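Local coordinates for protein pyridoxal kinase (Entamoeba histolytica, PDB 4S1H) that probably phosphorylates pyridoxal with ATP to give pyridoxal 5'-phosphate, and binds ADP together with magnesium ions, at residues D111-D116 with A144-F149; D138-N143 with P174-T179; N156-A161 with I181-D186. All coordinates share one frame; numbering follows the deposited sequence.

Contact 1 of 3, residues D111-D116 with A144-F149; sequences DPILGD and ATELSF. With MG (magnesium ion), chain D; MG (magnesium ion), chain E.
Glu-146 reaches from helix 144-151 into segment 111-116, a loop that runs into strand 115-116, and its OE2 accepts two backbone N-H groups there. Its CG stands anti to the carbonyl carbon (chi1 -68°) and the chain beyond is extended, which carries the carboxylate to them. Leu-114 N lies 2.9 Å from Glu-146 OE2 and comes from above the carboxylate plane, 37° out of it. Gly-115 N is 3.3 Å from Glu-146 OE2 and meets it on the anti side, closer to the plane. Both bonds are nearly straight. They fix the rotation of the carboxylate. Glu-146 OE1 accepts a bond of 2.6 Å from water 4. That water is a ligand of the first magnesium ion, so Glu-146 reaches the ion through a coordinated water. Asp-111 OD1 binds the same ion directly at 2.0 Å, and Thr-141 O is a further ligand. Asn-143 and Glu-146 fit the Asn-X-X-Glu motif of the ribokinase superfamily, consistent with a glutamate that acts on magnesium through water. Asp-116 OD2 binds the second magnesium ion at 2.2 Å. Asp-116 OD1 accepts from water 2, which also takes the N-H of Thr-145 and so bridges the segments. Thr-145 lies across Asp-116 at about a right angle. Its hydroxyl is held by Gly-118 N. Apolar packing lies further from the metals. Leu-114 and Phe-149 slide past each other in opposite directions, with Leu-114 CD1 4.1 Å from Phe-149 CB. Leu-114 CB sits at the ring edge. Val-126 and Gln-127 of helix 124-133 also touch Leu-114 and Phe-149, respectively.

Contact 2 of 3, residues D138-N143 with P174-T179; sequences DIITPN and PVILVT. With MG (magnesium ion), chain D; ADP (adenosine-5'-diphosphate), chain C.
Ile-140 and Ile-176 pair across two strands that run the same way, their segments 26° apart. Ile-140 makes two backbone bonds to this partner strand. Its N donates to Val-175 O, and Ile-140 O accepts from Leu-177 N at 2.9 Å. The side chains lie side by side and point the same way, with the two CG1 atoms of Ile-140 and Ile-176 3.8 Å apart. Ile-140 holds CG1 between its backbone N and carbonyl carbon (chi1 66°), which lays that branch along Ile-176. Leu-168 of helix 158-170 packs on both. From Ile-140 to the nucleotide the residues of both strands are buried. Thr-179 N donates to Pro-142 O at 2.9 Å, and the carbonyl of Thr-141 binds magnesium. Thr-179 OG1 donates to ADP O1A at 2.6 Å and also accepts from water 6, a magnesium ligand. Thr-179 O takes the ribose hydroxyl O3' of ADP at 2.6 Å. Asn-143 ND2 gives a straight bond to ADP O1B, 3.1 Å long, while its OD1 caps Glu-146 N at the start of the next helix. The other end is looser. Asp-138, Pro-174 and Val-175 are partly exposed. Ile-139 crosses Val-175 obliquely, and Pro-174 CD rests against Asp-138 O at 3.6 Å. Asp-138 OD2 bonds to Phe-108 N and forms a salt bridge with Lys-101. Two parallel strands joined through helices form a beta-alpha-beta crossover, and their C-terminal ends carry the ADP-magnesium site of this ribokinase-fold kinase.

Contact 3 of 3, residues N156-A161 with I181-D186; sequences NSVSEA and IKEGND
Glu-160 OE1 is gripped twice by Asn-156, the residue whose backbone borders Ile-181 and Glu-183. The backbone N of Asn-156 lies 2.7 Å from Glu-160 OE1 and meets it nearly along its C-O axis. This fastens the lead-in to helix 158-170, whose start packs on the end of a beta hairpin of strands 175-183 and 186-193. Asn-156 ND2 adds a weak bond to the same oxygen. Ser-157 holds the N-cap position, and its OG shares a hydrogen bond with Ser-159 OG. In the hairpin a type II' turn runs from Glu-183 to Asp-186. Gly-184 takes the positive phi of that turn, and Glu-183 N and Asp-186 N each bond to the other residue's O. No hydrogen bond joins the two segments; side chains of the hairpin meet side chains and backbone of the helix start. Glu-183 bends at chi2 (84°), which brings its carboxylate round to that start. Glu-183 OE2 comes to 3.9 Å from Val-158 N, too far for a bond. That buried N-H has no partner in the model. Val-158 crosses Glu-183 at about a right angle, with Val-158 CG2 4.0 Å from Glu-183 OE2. Ile-181 makes the apolar part of the contact. Its CG2 rests on the backbone of Ser-157, and Ile-181 CD1 reaches Ala-161 CB at 3.7 Å.

From the N terminus, 111-116 comes first and 138-143 follows before contact 1 closes at 144-149. Contact 2 closes only at 174-179, so contacts 1 and 2 cross. Contact 3 opens at 156-161, after contact 1 has closed, and ends at 181-186, so it crosses contact 2 and stands in series with contact 1. Contacts 1 and 2 share a magnesium ion and four waters, and Gly-115 O meets Asn-143 ND2 between them. Contacts 2 and 3 use successive parts of strand 175-183. Leu-147 CD2 packs near both Val-178 and Ala-161. Together the contacts tie the metal-binding loop, helices 144-151 and 158-170, strand 139-140 and the hairpin.

Contact 1 of 3, residues D111-D116 with A144-F149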
loop_
_atom_site.group_PDB
_atom_site.type_symbol
_atom_site.label_atom_id
_atom_site.label_comp_id
_atom_site.label_asym_id
_atom_site.label_seq_id
_atom_site.Cartn_x
_atom_site.Cartn_y
_atom_site.Cartn_z
ATOM N N ASP A 111 -9.644 12.241 9.530
ATOM C CA ASP A 111 -10.616 12.215 8.442
ATOM C C ASP A 111 -11.726 11.266 8.863
ATOM O O ASP A 111 -11.590 10.056 8.729
ATOM C CB ASP A 111 -9.913 11.677 7.195
ATOM C CG ASP A 111 -10.718 11.825 5.960
ATOM O OD1 ASP A 111 -11.616 12.693 5.926
ATOM O OD2 ASP A 111 -10.399 11.120 4.959
ATOM N N PRO A 112 -12.818 11.793 9.419
ATOM C CA PRO A 112 -13.890 10.930 9.889
ATOM C C PRO A 112 -14.618 10.348 8.684
ATOM O O PRO A 112 -15.069 11.089 7.835
ATOM C CB PRO A 112 -14.762 11.874 10.697
ATOM C CG PRO A 112 -14.553 13.220 10.092
ATOM C CD PRO A 112 -13.171 13.211 9.480
ATOM N N ILE A 113 -14.693 9.029 8.612
ATOM C CA ILE A 113 -15.367 8.326 7.519
ATOM C C ILE A 113 -16.603 7.682 8.101
ATOM O O ILE A 113 -16.553 6.651 8.761
ATOM C CB ILE A 113 -14.487 7.247 6.856
ATOM C CG1 ILE A 113 -13.112 7.816 6.519
ATOM C CG2 ILE A 113 -15.186 6.684 5.625
ATOM C CD1 ILE A 113 -13.129 9.018 5.604
ATOM N N LEU A 114 -17.725 8.320 7.859
ATOM C CA LEU A 114 -18.979 7.865 8.435
ATOM C C LEU A 114 -20.074 7.664 7.392
ATOM O O LEU A 114 -20.903 6.768 7.540
ATOM C CB LEU A 114 -19.453 8.833 9.506
ATOM C CG LEU A 114 -18.499 9.083 10.667
ATOM C CD1 LEU A 114 -19.090 10.150 11.558
ATOM C CD2 LEU A 114 -18.278 7.812 11.449
ATOM N N GLY A 115 -20.095 8.480 6.347
ATOM C CA GLY A 115 -21.158 8.355 5.346
ATOM C C GLY A 115 -21.145 9.472 4.328
ATOM O O GLY A 115 -20.246 10.298 4.284
ATOM N N ASP A 116 -22.172 9.490 3.504
ATOM C CA ASP A 116 -22.311 10.495 2.467
ATOM C C ASP A 116 -23.755 10.519 2.007
ATOM O O ASP A 116 -24.517 9.574 2.248
ATOM C CB ASP A 116 -21.385 10.169 1.286
ATOM C CG ASP A 116 -20.981 11.401 0.489
ATOM O OD1 ASP A 116 -21.542 12.505 0.728
ATOM O OD2 ASP A 116 -20.060 11.267 -0.358
ATOM N N ALA A 144 -20.124 17.096 4.277
ATOM C CA ALA A 144 -21.255 17.705 4.970
ATOM C C ALA A 144 -22.057 16.691 5.792
ATOM O O ALA A 144 -22.483 16.980 6.910
ATOM C CB ALA A 144 -22.155 18.422 4.003
ATOM N N THR A 145 -22.232 15.491 5.251
ATOM C CA THR A 145 -22.955 14.446 5.956
ATOM C C THR A 145 -22.267 14.060 7.274
ATOM O O THR A 145 -22.916 13.895 8.315
ATOM C CB THR A 145 -23.103 13.203 5.059
ATOM O OG1 THR A 145 -23.963 13.521 3.955
ATOM C CG2 THR A 145 -23.726 12.054 5.820
ATOM N N GLU A 146 -20.951 13.906 7.188
ATOM C CA GLU A 146 -20.145 13.531 8.331
ATOM C C GLU A 146 -20.187 14.624 9.390
ATOM O O GLU A 146 -20.369 14.313 10.577
ATOM C CB GLU A 146 -18.736 13.133 7.903
ATOM C CG GLU A 146 -18.790 11.841 7.125
ATOM C CD GLU A 146 -17.645 11.609 6.185
ATOM O OE1 GLU A 146 -16.934 12.585 5.835
ATOM O OE2 GLU A 146 -17.482 10.411 5.825
ATOM N N LEU A 147 -20.071 15.890 8.968
ATOM C CA LEU A 147 -20.251 17.019 9.881
ATOM C C LEU A 147 -21.598 16.973 10.596
ATOM O O LEU A 147 -21.674 17.188 11.798
ATOM C CB LEU A 147 -20.059 18.369 9.154
ATOM C CG LEU A 147 -20.119 19.645 10.000
ATOM C CD1 LEU A 147 -19.009 19.673 11.060
ATOM C CD2 LEU A 147 -19.990 20.867 9.110
ATOM N N SER A 148 -22.664 16.664 9.864
ATOM C CA SER A 148 -23.972 16.529 10.468
ATOM C C SER A 148 -24.039 15.398 11.503
ATOM O O SER A 148 -24.624 15.565 12.581
ATOM C CB SER A 148 -25.005 16.318 9.364
ATOM O OG SER A 148 -26.300 16.204 9.886
ATOM N N PHE A 149 -23.440 14.260 11.196
ATOM C CA PHE A 149 -23.387 13.135 12.143
ATOM C C PHE A 149 -22.554 13.435 13.386
ATOM O O PHE A 149 -22.861 12.921 14.447
ATOM C CB PHE A 149 -22.846 11.844 11.485
ATOM C CG PHE A 149 -23.749 11.252 10.428
ATOM C CD1 PHE A 149 -25.139 11.391 10.502
ATOM C CD2 PHE A 149 -23.214 10.514 9.369
ATOM C CE1 PHE A 149 -25.968 10.846 9.531
ATOM C CE2 PHE A 149 -24.050 9.966 8.396
ATOM C CZ PHE A 149 -25.425 10.133 8.479
HETATM MG MG MG D . -12.890 13.359 4.542
HETATM MG MG MG E . -18.618 12.664 -1.255
HETATM O O HOH W 1 -12.545 11.583 3.268
HETATM O O HOH W 2 -22.127 14.730 2.392
HETATM O O HOH W 3 -19.577 14.199 -0.302
HETATM O O HOH W 4 -14.401 12.421 5.403
HETATM O O HOH W 5 -11.117 14.283 3.376
HETATM O O HOH W 6 -14.108 14.182 3.110
#

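Contact 2 of 3, residues D138-N143 with P174-T179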
loop_
_atom_site.group_PDB
_atom_site.type_symbol
_atom_site.label_atom_id
_atom_site.label_comp_id
_atom_site.label_asym_id
_atom_site.label_seq_id
_atom_site.Cartn_x
_atom_site.Cartn_y
_atom_site.Cartn_z
ATOM N N ASP A 138 -5.780 18.193 15.105
ATOM C CA ASP A 138 -5.377 19.532 14.706
ATOM C C ASP A 138 -6.244 20.075 13.556
ATOM O O ASP A 138 -6.453 21.280 13.436
ATOM C CB ASP A 138 -3.909 19.500 14.352
ATOM C CG ASP A 138 -3.046 19.177 15.563
ATOM O OD1 ASP A 138 -2.828 20.105 16.402
ATOM O OD2 ASP A 138 -2.683 17.997 15.734
ATOM N N ILE A 139 -6.741 19.171 12.720
ATOM C CA ILE A 139 -7.614 19.470 11.610
ATOM C C ILE A 139 -8.494 18.262 11.345
ATOM O O ILE A 139 -8.036 17.085 11.465
ATOM C CB ILE A 139 -6.805 19.873 10.376
ATOM C CG1 ILE A 139 -7.703 20.252 9.220
ATOM C CG2 ILE A 139 -5.846 18.747 9.959
ATOM C CD1 ILE A 139 -6.969 20.893 8.071
ATOM N N ILE A 140 -9.733 18.506 10.957
ATOM C CA ILE A 140 -10.617 17.436 10.548
ATOM C C ILE A 140 -11.142 17.708 9.151
ATOM O O ILE A 140 -11.328 18.877 8.788
ATOM C CB ILE A 140 -11.747 17.156 11.552
ATOM C CG1 ILE A 140 -12.738 18.326 11.670
ATOM C CG2 ILE A 140 -11.167 16.855 12.928
ATOM C CD1 ILE A 140 -13.979 17.936 12.452
ATOM N N THR A 141 -11.438 16.648 8.390
ATOM C CA THR A 141 -11.834 16.759 6.962
ATOM C C THR A 141 -13.129 16.008 6.614
ATOM O O THR A 141 -13.135 15.146 5.696
ATOM C CB THR A 141 -10.681 16.293 6.054
ATOM O OG1 THR A 141 -10.326 14.960 6.421
ATOM C CG2 THR A 141 -9.454 17.152 6.211
ATOM N N PRO A 142 -14.218 16.275 7.333
ATOM C CA PRO A 142 -15.480 15.634 7.002
ATOM C C PRO A 142 -16.118 16.217 5.731
ATOM O O PRO A 142 -15.938 17.402 5.437
ATOM C CB PRO A 142 -16.371 16.028 8.183
ATOM C CG PRO A 142 -15.880 17.393 8.558
ATOM C CD PRO A 142 -14.391 17.302 8.383
ATOM N N ASN A 143 -16.931 15.420 5.045
ATOM C CA ASN A 143 -17.941 15.958 4.151
ATOM C C ASN A 143 -19.145 16.504 4.960
ATOM O O ASN A 143 -19.188 16.403 6.202
ATOM C CB ASN A 143 -18.349 14.931 3.071
ATOM C CG ASN A 143 -19.075 13.725 3.638
ATOM O OD1 ASN A 143 -19.723 13.802 4.685
ATOM N ND2 ASN A 143 -18.948 12.585 2.956
ATOM N N PRO A 174 -9.242 22.994 16.221
ATOM C CA PRO A 174 -8.795 24.264 15.637
ATOM C C PRO A 174 -9.223 24.528 14.199
ATOM O O PRO A 174 -9.468 25.692 13.869
ATOM C CB PRO A 174 -7.265 24.187 15.722
ATOM C CG PRO A 174 -6.983 23.082 16.669
ATOM C CD PRO A 174 -8.102 22.122 16.558
ATOM N N VAL A 175 -9.293 23.503 13.354
ATOM C CA VAL A 175 -9.536 23.691 11.922
ATOM C C VAL A 175 -10.479 22.619 11.424
ATOM O O VAL A 175 -10.292 21.446 11.715
ATOM C CB VAL A 175 -8.255 23.698 11.091
ATOM C CG1 VAL A 175 -8.570 24.036 9.640
ATOM C CG2 VAL A 175 -7.222 24.665 11.662
ATOM N N ILE A 176 -11.473 23.009 10.648
ATOM C CA ILE A 176 -12.439 22.090 10.076
ATOM C C ILE A 176 -12.513 22.409 8.605
ATOM O O ILE A 176 -12.873 23.523 8.235
ATOM C CB ILE A 176 -13.828 22.190 10.725
ATOM C CG1 ILE A 176 -13.767 21.974 12.265
ATOM C CG2 ILE A 176 -14.795 21.213 10.094
ATOM C CD1 ILE A 176 -14.971 22.539 12.967
ATOM N N LEU A 177 -12.164 21.444 7.766
ATOM C CA LEU A 177 -12.282 21.540 6.341
ATOM C C LEU A 177 -13.495 20.692 5.961
ATOM O O LEU A 177 -13.443 19.476 5.998
ATOM C CB LEU A 177 -11.002 20.995 5.660
ATOM C CG LEU A 177 -10.906 21.243 4.173
ATOM C CD1 LEU A 177 -10.751 22.725 3.852
ATOM C CD2 LEU A 177 -9.760 20.455 3.562
ATOM N N VAL A 178 -14.600 21.349 5.614
ATOM C CA VAL A 178 -15.799 20.672 5.161
ATOM C C VAL A 178 -15.648 20.483 3.658
ATOM O O VAL A 178 -15.626 21.435 2.908
ATOM C CB VAL A 178 -17.088 21.466 5.501
ATOM C CG1 VAL A 178 -18.278 20.572 5.204
ATOM C CG2 VAL A 178 -17.086 21.908 6.951
ATOM N N THR A 179 -15.472 19.244 3.242
ATOM C CA THR A 179 -14.893 18.943 1.913
ATOM C C THR A 179 -15.929 19.051 0.805
ATOM O O THR A 179 -15.565 19.145 -0.377
ATOM C CB THR A 179 -14.222 17.551 1.866
ATOM O OG1 THR A 179 -15.141 16.510 2.207
ATOM C CG2 THR A 179 -13.061 17.498 2.835
HETATM MG MG MG D . -12.890 13.359 4.542
HETATM P PB ADP C . -15.917 12.005 0.497
HETATM O O1B ADP C . -17.413 12.128 0.312
HETATM O O2B ADP C . -15.320 10.806 -0.219
HETATM O O3B ADP C . -15.527 12.188 1.932
HETATM P PA ADP C . -16.018 14.490 -0.994
HETATM O O1A ADP C . -16.183 15.621 -0.015
HETATM O O2A ADP C . -17.217 13.956 -1.704
HETATM O O3A ADP C . -15.261 13.258 -0.262
HETATM O "O5'" ADP C . -14.942 14.883 -2.085
HETATM C "C5'" ADP C . -13.638 15.339 -1.787
HETATM C "C4'" ADP C . -13.250 16.293 -2.881
HETATM O "O4'" ADP C . -13.308 15.618 -4.138
HETATM C "C3'" ADP C . -14.232 17.454 -2.986
HETATM O "O3'" ADP C . -13.826 18.552 -2.161
HETATM C "C2'" ADP C . -14.202 17.761 -4.453
HETATM O "O2'" ADP C . -13.099 18.607 -4.743
HETATM C "C1'" ADP C . -13.954 16.418 -5.117
HETATM N N9 ADP C . -15.167 15.732 -5.621
HETATM C C8 ADP C . -15.838 14.696 -5.101
HETATM N N7 ADP C . -16.886 14.335 -5.883
HETATM C C5 ADP C . -16.877 15.159 -6.940
HETATM C C6 ADP C . -17.692 15.331 -8.166
HETATM N N6 ADP C . -18.750 14.522 -8.382
HETATM N N1 ADP C . -17.340 16.323 -9.012
HETATM C C2 ADP C . -16.274 17.139 -8.779
HETATM N N3 ADP C . -15.488 17.028 -7.688
HETATM C C4 ADP C . -15.743 16.073 -6.762
HETATM O O HOH W 6 -14.108 14.182 3.110
HETATM O O HOH W 4 -14.401 12.421 5.403
HETATM O O HOH W 5 -11.117 14.283 3.376
HETATM O O HOH W 1 -12.545 11.583 3.268
#

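Contact 3 of 3, residues N156-A161 with I181-D186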
loop_
_atom_site.group_PDB
_atom_site.type_symbol
_atom_site.label_atom_id
_atom_site.label_comp_id
_atom_site.label_asym_id
_atom_site.label_seq_id
_atom_site.Cartn_x
_atom_site.Cartn_y
_atom_site.Cartn_z
ATOM N N ASN A 156 -26.974 21.506 5.149
ATOM C CA ASN A 156 -27.471 21.572 3.775
ATOM C C ASN A 156 -27.036 22.836 3.046
ATOM O O ASN A 156 -27.521 23.102 1.951
ATOM C CB ASN A 156 -29.007 21.483 3.769
ATOM C CG ASN A 156 -29.522 20.216 4.395
ATOM O OD1 ASN A 156 -29.218 19.098 3.967
ATOM N ND2 ASN A 156 -30.290 20.391 5.459
ATOM N N SER A 157 -26.145 23.610 3.656
ATOM C CA SER A 157 -25.737 24.880 3.137
ATOM C C SER A 157 -24.553 25.369 3.894
ATOM O O SER A 157 -24.240 24.829 4.942
ATOM C CB SER A 157 -26.854 25.921 3.326
ATOM O OG SER A 157 -27.117 26.145 4.713
ATOM N N VAL A 158 -23.941 26.431 3.388
ATOM C CA VAL A 158 -22.749 26.990 4.043
ATOM C C VAL A 158 -23.126 27.567 5.414
ATOM O O VAL A 158 -22.434 27.305 6.389
ATOM C CB VAL A 158 -22.082 28.058 3.158
ATOM C CG1 VAL A 158 -21.052 28.858 3.939
ATOM C CG2 VAL A 158 -21.443 27.394 1.932
ATOM N N SER A 159 -24.238 28.292 5.504
ATOM C CA SER A 159 -24.612 28.821 6.799
ATOM C C SER A 159 -24.733 27.660 7.832
ATOM O O SER A 159 -24.235 27.758 8.962
ATOM C CB SER A 159 -25.913 29.613 6.700
ATOM O OG SER A 159 -26.972 28.749 6.356
ATOM N N GLU A 160 -25.482 26.611 7.452
ATOM C CA GLU A 160 -25.617 25.462 8.338
ATOM C C GLU A 160 -24.274 24.870 8.708
ATOM O O GLU A 160 -24.065 24.541 9.858
ATOM C CB GLU A 160 -26.576 24.422 7.770
ATOM C CG GLU A 160 -28.004 24.924 7.793
ATOM C CD GLU A 160 -29.053 23.929 7.312
ATOM O OE1 GLU A 160 -28.709 22.989 6.569
ATOM O OE2 GLU A 160 -30.248 24.122 7.661
ATOM N N ALA A 161 -23.381 24.697 7.725
ATOM C CA ALA A 161 -22.038 24.228 8.033
ATOM C C ALA A 161 -21.362 25.140 9.043
ATOM O O ALA A 161 -20.677 24.633 9.917
ATOM C CB ALA A 161 -21.207 24.087 6.767
ATOM N N ILE A 181 -20.127 20.504 0.310
ATOM C CA ILE A 181 -21.462 20.975 0.636
ATOM C C ILE A 181 -22.138 21.220 -0.708
ATOM O O ILE A 181 -21.648 22.004 -1.512
ATOM C CB ILE A 181 -21.440 22.288 1.439
ATOM C CG1 ILE A 181 -20.638 22.137 2.729
ATOM C CG2 ILE A 181 -22.873 22.754 1.719
ATOM C CD1 ILE A 181 -20.164 23.453 3.324
ATOM N N LYS A 182 -23.278 20.573 -0.935
ATOM C CA LYS A 182 -24.063 20.752 -2.179
ATOM C C LYS A 182 -24.643 22.159 -2.281
ATOM O O LYS A 182 -25.276 22.633 -1.350
ATOM C CB LYS A 182 -25.227 19.739 -2.252
ATOM C CG LYS A 182 -24.836 18.270 -2.126
ATOM C CD LYS A 182 -26.077 17.393 -2.200
ATOM C CE LYS A 182 -25.818 15.932 -1.950
ATOM N NZ LYS A 182 -25.272 15.616 -0.606
ATOM N N GLU A 183 -24.371 22.834 -3.395
ATOM C CA GLU A 183 -24.967 24.135 -3.701
ATOM C C GLU A 183 -25.242 24.185 -5.216
ATOM O O GLU A 183 -24.349 24.479 -6.013
ATOM C CB GLU A 183 -24.050 25.283 -3.236
ATOM C CG GLU A 183 -24.799 26.505 -2.699
ATOM C CD GLU A 183 -25.193 26.364 -1.222
ATOM O OE1 GLU A 183 -25.977 25.446 -0.881
ATOM O OE2 GLU A 183 -24.725 27.174 -0.385
ATOM N N GLY A 184 -26.480 23.868 -5.603
ATOM C CA GLY A 184 -26.858 23.750 -7.020
ATOM C C GLY A 184 -26.128 22.615 -7.731
ATOM O O GLY A 184 -26.237 21.467 -7.315
ATOM N N ASN A 185 -25.379 22.941 -8.791
ATOM C CA ASN A 185 -24.487 21.980 -9.476
ATOM C C ASN A 185 -23.016 22.228 -9.155
ATOM O O ASN A 185 -22.121 21.826 -9.920
ATOM C CB ASN A 185 -24.685 22.030 -10.988
ATOM C CG ASN A 185 -26.107 21.710 -11.406
ATOM O OD1 ASN A 185 -26.886 21.134 -10.639
ATOM N ND2 ASN A 185 -26.448 22.066 -12.640
ATOM N N ASP A 186 -22.780 22.914 -8.036
ATOM C CA ASP A 186 -21.460 23.058 -7.487
ATOM C C ASP A 186 -21.376 22.312 -6.176
ATOM O O ASP A 186 -22.374 21.952 -5.552
ATOM C CB ASP A 186 -21.110 24.532 -7.256
ATOM C CG ASP A 186 -21.173 25.345 -8.535
ATOM O OD1 ASP A 186 -20.446 24.995 -9.497
ATOM O OD2 ASP A 186 -21.957 26.322 -8.575
#